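Local coordinates for hypothetical protein NMB0488 (Neisseria meningitidis, PDB 2GKP) that is of unknown function but, as a member of the CDI immunity protein family, probably neutralises a toxin of contact-dependent growth inhibition, at residues 10-14 with 61-67; 20-26 with 41-47. All blocks are in the same frame, centred on the assembly; numbering follows the deposited sequence. Where two conformers were deposited one is given.

Contact 1. Residues 10-14 with 61-67; sequences QDYWA and ALANSRT
The end of helix 51-63 and the loop leaving it pack against the first residues of strand 11-18, an inner strand of the antiparallel sheet, in a helix-on-sheet contact completed by a water-bridged loop. Two alanines and a leucine form its apolar end: Ala14 CB lies 4.0 Å from Ala61 CB and 3.8 Å from Leu62 CD2. Leu62 CD2 also lies against the strand backbone, 3.5 Å from Tyr12 O and 3.6 Å from Trp13 C. The Tyr12 ring comes obliquely to the last helical turn, with CD1 3.3 Å from Leu62 O, while its hydroxyl bonds to the backbone N of Asn7. Ser65 follows the helix and turns its hydroxyl to the strand, OG lying anti to its own backbone N (chi1 176°). There OG also bonds to Trp28 O of the neighbouring strand. Farther along, one water gathers Gln10 NE2, Asp11 O, Ser65 O and Thr67 OG1, and a second joins Asp11 N to Thr67 OG1, a hydroxyl also bonded to Tyr34 OH. The direct bond across the interface, from Trp13 N to Ser65 OG, is 3.0 Å long and nearly straight at 169°.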
loop_
_atom_site.group_PDB
_atom_site.type_symbol
_atom_site.label_atom_id
_atom_site.label_comp_id
_atom_site.label_asym_id
_atom_site.label_seq_id
_atom_site.Cartn_x
_atom_site.Cartn_y
_atom_site.Cartn_z
ATOM N N GLN A 10 -3.068 15.340 -9.781
ATOM C CA GLN A 10 -3.139 13.876 -9.905
ATOM C C GLN A 10 -2.979 13.213 -8.535
ATOM O O GLN A 10 -2.189 13.652 -7.693
ATOM C CB GLN A 10 -2.079 13.345 -10.876
ATOM C CG GLN A 10 -2.287 11.914 -11.363
ATOM C CD GLN A 10 -1.349 11.543 -12.504
ATOM O OE1 GLN A 10 -0.983 12.401 -13.350
ATOM N NE2 GLN A 10 -0.958 10.282 -12.548
ATOM N N ASP A 11 -3.779 12.184 -8.339
ATOM C CA ASP A 11 -3.722 11.366 -7.132
ATOM C C ASP A 11 -2.816 10.167 -7.316
ATOM O O ASP A 11 -2.906 9.493 -8.327
ATOM C CB ASP A 11 -5.132 10.866 -6.791
ATOM C CG ASP A 11 -6.081 12.009 -6.520
ATOM O OD1 ASP A 11 -5.861 12.733 -5.521
ATOM O OD2 ASP A 11 -7.022 12.177 -7.335
ATOM N N TYR A 12 -1.981 9.898 -6.310
ATOM C CA TYR A 12 -1.164 8.698 -6.307
ATOM C C TYR A 12 -1.428 7.969 -5.011
ATOM O O TYR A 12 -1.466 8.589 -3.948
ATOM C CB TYR A 12 0.332 9.060 -6.418
ATOM C CG TYR A 12 0.666 9.906 -7.626
ATOM C CD1 TYR A 12 1.141 9.309 -8.779
ATOM C CD2 TYR A 12 0.443 11.279 -7.627
ATOM C CE1 TYR A 12 1.434 10.076 -9.933
ATOM C CE2 TYR A 12 0.730 12.049 -8.758
ATOM C CZ TYR A 12 1.222 11.428 -9.889
ATOM O OH TYR A 12 1.518 12.169 -11.018
ATOM N N TRP A 13 -1.555 6.644 -5.110
ATOM C CA TRP A 13 -1.839 5.841 -3.948
ATOM C C TRP A 13 -0.910 4.635 -3.822
ATOM O O TRP A 13 -0.444 4.073 -4.835
ATOM C CB TRP A 13 -3.281 5.333 -4.008
ATOM C CG TRP A 13 -4.339 6.338 -3.707
ATOM C CD1 TRP A 13 -4.868 7.267 -4.564
ATOM C CD2 TRP A 13 -5.085 6.450 -2.485
ATOM N NE1 TRP A 13 -5.889 7.955 -3.940
ATOM C CE2 TRP A 13 -6.018 7.496 -2.656
ATOM C CE3 TRP A 13 -5.020 5.795 -1.242
ATOM C CZ2 TRP A 13 -6.914 7.867 -1.647
ATOM C CZ3 TRP A 13 -5.911 6.176 -0.242
ATOM C CH2 TRP A 13 -6.858 7.193 -0.455
ATOM N N ALA A 14 -0.693 4.212 -2.564
ATOM C CA ALA A 14 0.126 3.042 -2.281
ATOM C C ALA A 14 -0.259 2.472 -0.950
ATOM O O ALA A 14 -0.956 3.100 -0.171
ATOM C CB ALA A 14 1.663 3.374 -2.288
ATOM N N ALA A 61 6.747 3.322 -5.181
ATOM C CA ALA A 61 5.426 2.709 -5.354
ATOM C C ALA A 61 4.368 3.731 -5.755
ATOM O O ALA A 61 3.553 3.476 -6.654
ATOM C CB ALA A 61 4.995 1.964 -4.073
ATOM N N LEU A 62 4.396 4.898 -5.119
ATOM C CA LEU A 62 3.468 5.960 -5.474
ATOM C C LEU A 62 3.683 6.424 -6.907
ATOM O O LEU A 62 2.705 6.680 -7.602
ATOM C CB LEU A 62 3.626 7.140 -4.526
ATOM C CG LEU A 62 3.112 6.999 -3.081
ATOM C CD1 LEU A 62 3.717 8.028 -2.159
ATOM C CD2 LEU A 62 1.612 7.116 -3.068
ATOM N N ALA A 63 4.934 6.518 -7.344
ATOM C CA ALA A 63 5.210 7.027 -8.702
ATOM C C ALA A 63 4.596 6.142 -9.765
ATOM O O ALA A 63 4.289 6.611 -10.886
ATOM C CB ALA A 63 6.684 7.184 -8.916
ATOM N N ASN A 64 4.436 4.863 -9.445
ATOM C CA ASN A 64 3.834 3.929 -10.387
ATOM C C ASN A 64 2.300 3.852 -10.322
ATOM O O ASN A 64 1.683 3.144 -11.106
ATOM C CB ASN A 64 4.392 2.513 -10.193
ATOM C CG ASN A 64 5.777 2.364 -10.735
ATOM O OD1 ASN A 64 6.135 3.031 -11.697
ATOM N ND2 ASN A 64 6.562 1.478 -10.148
ATOM N N SER A 65 1.693 4.581 -9.385
ATOM C CA SER A 65 0.238 4.556 -9.233
ATOM C C SER A 65 -0.479 5.043 -10.492
ATOM O O SER A 65 -0.243 6.182 -10.938
ATOM C CB SER A 65 -0.138 5.413 -8.024
ATOM O OG SER A 65 -1.556 5.514 -7.860
ATOM N N ARG A 66 -1.385 4.217 -11.024
ATOM C CA ARG A 66 -2.054 4.568 -12.284
ATOM C C ARG A 66 -3.433 5.170 -11.992
ATOM O O ARG A 66 -4.183 4.678 -11.116
ATOM C CB ARG A 66 -2.202 3.354 -13.206
ATOM C CG ARG A 66 -0.900 2.774 -13.670
ATOM C CD ARG A 66 -1.124 1.580 -14.647
ATOM N NE ARG A 66 -1.712 0.378 -14.051
ATOM C CZ ARG A 66 -2.335 -0.586 -14.732
ATOM N NH1 ARG A 66 -2.523 -0.492 -16.055
ATOM N NH2 ARG A 66 -2.807 -1.657 -14.120
ATOM N N THR A 67 -3.776 6.236 -12.718
ATOM C CA THR A 67 -5.144 6.756 -12.696
ATOM C C THR A 67 -5.745 6.496 -14.065
ATOM O O THR A 67 -5.206 6.943 -15.089
ATOM C CB THR A 67 -5.167 8.269 -12.400
ATOM O OG1 THR A 67 -4.685 8.503 -11.075
ATOM C CG2 THR A 67 -6.589 8.838 -12.510
HETATM O O HOH W 1 -2.024 8.360 -10.585
HETATM O O HOH W 2 -5.547 11.099 -10.401
#

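Contact 2. Residues 20-26 with 41-47; sequences ERALIIQ and PPHILPL
Pro42, next to Gln26 and Ile24, opens the pairing of residues 41-47 with 20-26. Its ring lies alongside both side chains, pointing the same way: CB is 3.6 Å from Ile24 CG2, and CG is 3.6 Å from Gln26 OE1. The glutamine chain bends at chi2 (66°), which brings OE1 back to the proline, while its NE2 bonds to Tyr40 O. His43 forms a hydrogen-bonded pair with Ile25. The bond from His43 N to Ile25 O is nearly straight (179°), and the histidine carbonyl oxygen accepts from Ile25 N at 2.9 Å. Ile44 faces Ile24 in a non-hydrogen-bonded pair, and its CG2 touches Ala22 CB at 3.8 Å on the face of the sheet covered by helix 81-99. Leu45 makes the second hydrogen-bonded pair, exchanging two backbone bonds with Leu23. On the face that carries Leu23, Ile25 and Leu45, the CB atoms of Leu23 and Leu45 meet at 4.1 Å, and Ile25 continues the surface toward helix 51-63. Pro46 follows the strand, and its carbonyl oxygen lies 3.4 Å from Leu23 CD1. Leu47 then folds back across Leu23, its CD2 3.6 Å from Leu23 CD2, while its CD1 lies 3.7 Å from Glu20 O. The alternation of hydrogen-bonded and non-hydrogen-bonded pairs is that of antiparallel strands; because strands 23-30 and 34-45 follow each other in the chain they form a beta hairpin, with helices 51-63 and 81-99 covering its two faces.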
loop_
_atom_site.group_PDB
_atom_site.type_symbol
_atom_site.label_atom_id
_atom_site.label_comp_id
_atom_site.label_asym_id
_atom_site.label_seq_id
_atom_site.Cartn_x
_atom_site.Cartn_y
_atom_site.Cartn_z
ATOM N N GLU A 20 4.570 -10.308 11.084
ATOM C CA GLU A 20 5.754 -10.643 11.859
ATOM C C GLU A 20 6.943 -11.076 11.004
ATOM O O GLU A 20 8.034 -11.314 11.551
ATOM C CB GLU A 20 5.449 -11.719 12.931
ATOM C CG GLU A 20 5.273 -13.166 12.412
ATOM C CD GLU A 20 3.972 -13.431 11.682
ATOM O OE1 GLU A 20 3.062 -12.552 11.681
ATOM O OE2 GLU A 20 3.873 -14.559 11.136
ATOM N N ARG A 21 6.759 -11.200 9.682
ATOM C CA ARG A 21 7.895 -11.594 8.818
ATOM C C ARG A 21 8.382 -10.518 7.868
ATOM O O ARG A 21 9.499 -10.616 7.400
ATOM C CB ARG A 21 7.594 -12.848 8.051
ATOM C CG ARG A 21 7.464 -14.072 8.957
ATOM C CD ARG A 21 7.344 -15.373 8.158
ATOM N NE ARG A 21 6.935 -16.420 9.111
ATOM C CZ ARG A 21 6.413 -17.607 8.801
ATOM N NH1 ARG A 21 6.337 -18.000 7.536
ATOM N NH2 ARG A 21 5.979 -18.383 9.795
ATOM N N ALA A 22 7.546 -9.521 7.537
ATOM C CA ALA A 22 7.933 -8.603 6.488
ATOM C C ALA A 22 7.135 -7.339 6.488
ATOM O O ALA A 22 5.989 -7.299 6.974
ATOM C CB ALA A 22 7.752 -9.276 5.120
ATOM N N LEU A 23 7.738 -6.325 5.875
ATOM C CA LEU A 23 7.014 -5.160 5.326
ATOM C C LEU A 23 6.726 -5.417 3.840
ATOM O O LEU A 23 7.552 -6.034 3.174
ATOM C CB LEU A 23 7.849 -3.877 5.457
ATOM C CG LEU A 23 8.568 -3.663 6.787
ATOM C CD1 LEU A 23 9.384 -2.373 6.733
ATOM C CD2 LEU A 23 7.550 -3.600 7.926
ATOM N N ILE A 24 5.551 -4.998 3.355
ATOM C CA ILE A 24 5.116 -5.312 1.999
ATOM C C ILE A 24 4.564 -4.012 1.425
ATOM O O ILE A 24 3.522 -3.521 1.850
ATOM C CB ILE A 24 4.051 -6.436 2.006
ATOM C CG1 ILE A 24 4.532 -7.651 2.829
ATOM C CG2 ILE A 24 3.732 -6.811 0.555
ATOM C CD1 ILE A 24 3.463 -8.334 3.602
ATOM N N ILE A 25 5.293 -3.425 0.469
ATOM C CA ILE A 25 4.931 -2.117 -0.067
ATOM C C ILE A 25 4.342 -2.343 -1.456
ATOM O O ILE A 25 4.883 -3.102 -2.275
ATOM C CB ILE A 25 6.160 -1.204 -0.181
ATOM C CG1 ILE A 25 6.803 -0.946 1.175
ATOM C CG2 ILE A 25 5.778 0.093 -0.874
ATOM C CD1 ILE A 25 5.912 -0.717 2.227
ATOM N N GLN A 26 3.215 -1.696 -1.719
ATOM C CA GLN A 26 2.483 -1.987 -2.931
ATOM C C GLN A 26 1.961 -0.720 -3.604
ATOM O O GLN A 26 1.288 0.082 -2.962
ATOM C CB GLN A 26 1.276 -2.875 -2.521
ATOM C CG GLN A 26 0.311 -3.285 -3.614
ATOM C CD GLN A 26 0.988 -4.197 -4.600
ATOM O OE1 GLN A 26 1.551 -5.236 -4.222
ATOM N NE2 GLN A 26 0.931 -3.829 -5.858
ATOM N N PRO A 41 4.577 -5.837 -8.741
ATOM C CA PRO A 41 4.669 -6.841 -7.683
ATOM C C PRO A 41 4.921 -6.177 -6.339
ATOM O O PRO A 41 5.442 -5.067 -6.304
ATOM C CB PRO A 41 5.890 -7.679 -8.092
ATOM C CG PRO A 41 6.713 -6.760 -8.879
ATOM C CD PRO A 41 5.747 -5.886 -9.636
ATOM N N PRO A 42 4.550 -6.858 -5.246
ATOM C CA PRO A 42 4.847 -6.285 -3.961
ATOM C C PRO A 42 6.362 -6.197 -3.742
ATOM O O PRO A 42 7.114 -7.053 -4.200
ATOM C CB PRO A 42 4.296 -7.325 -2.976
ATOM C CG PRO A 42 3.459 -8.179 -3.667
ATOM C CD PRO A 42 3.908 -8.178 -5.105
ATOM N N HIS A 43 6.783 -5.172 -3.021
ATOM C CA HIS A 43 8.169 -5.043 -2.614
ATOM C C HIS A 43 8.300 -5.471 -1.165
ATOM O O HIS A 43 7.712 -4.829 -0.295
ATOM C CB HIS A 43 8.578 -3.581 -2.761
ATOM C CG HIS A 43 10.042 -3.367 -2.892
ATOM N ND1 HIS A 43 10.956 -3.766 -1.943
ATOM C CD2 HIS A 43 10.754 -2.732 -3.856
ATOM C CE1 HIS A 43 12.169 -3.409 -2.325
ATOM N NE2 HIS A 43 12.073 -2.789 -3.488
ATOM N N ILE A 44 9.029 -6.560 -0.920
ATOM C CA ILE A 44 9.163 -7.102 0.419
ATOM C C ILE A 44 10.425 -6.590 1.078
ATOM O O ILE A 44 11.457 -6.543 0.433
ATOM C CB ILE A 44 9.193 -8.660 0.365
ATOM C CG1 ILE A 44 7.829 -9.148 -0.155
ATOM C CG2 ILE A 44 9.601 -9.269 1.745
ATOM C CD1 ILE A 44 7.752 -10.641 -0.422
ATOM N N LEU A 45 10.318 -6.189 2.344
ATOM C CA LEU A 45 11.454 -5.630 3.072
ATOM C C LEU A 45 11.524 -6.206 4.475
ATOM O O LEU A 45 10.519 -6.637 5.010
ATOM C CB LEU A 45 11.308 -4.103 3.255
ATOM C CG LEU A 45 11.397 -3.241 1.993
ATOM C CD1 LEU A 45 11.050 -1.815 2.340
ATOM C CD2 LEU A 45 12.820 -3.284 1.422
ATOM N N PRO A 46 12.733 -6.238 5.076
ATOM C CA PRO A 46 12.839 -6.620 6.492
ATOM C C PRO A 46 12.207 -5.594 7.415
ATOM O O PRO A 46 12.074 -4.416 7.064
ATOM C CB PRO A 46 14.347 -6.727 6.740
ATOM C CG PRO A 46 14.920 -5.754 5.685
ATOM C CD PRO A 46 14.028 -5.905 4.457
ATOM N N LEU A 47 11.835 -6.037 8.604
ATOM C CA LEU A 47 11.046 -5.157 9.498
ATOM C C LEU A 47 11.789 -3.939 10.004
ATOM O O LEU A 47 11.166 -2.930 10.307
ATOM C CB LEU A 47 10.535 -5.953 10.683
ATOM C CG LEU A 47 9.596 -7.109 10.410
ATOM C CD1 LEU A 47 9.157 -7.755 11.718
ATOM C CD2 LEU A 47 8.404 -6.629 9.652
#

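The centres of the two contacts are 18 Å apart, on opposite sides of the chain's centre, yet both reach the same antiparallel sheet, in which strands 11-18 and 23-30 are neighbours. Along the chain, residues 10-14 come first, then both halves of contact 2, and finally 61-67, so contact 1 brackets the hairpin of contact 2. Strand 34-45 leads into helix 51-63, which carries the chain back to the first strand. The contacts meet directly where Ala14 CB lies 3.4 Å from Gln26 O and Ala61 CB lies 3.8 Å from Ile25 CG2. Strand, hairpin and helix therefore form one continuous packed unit of this probable CDI immunity protein.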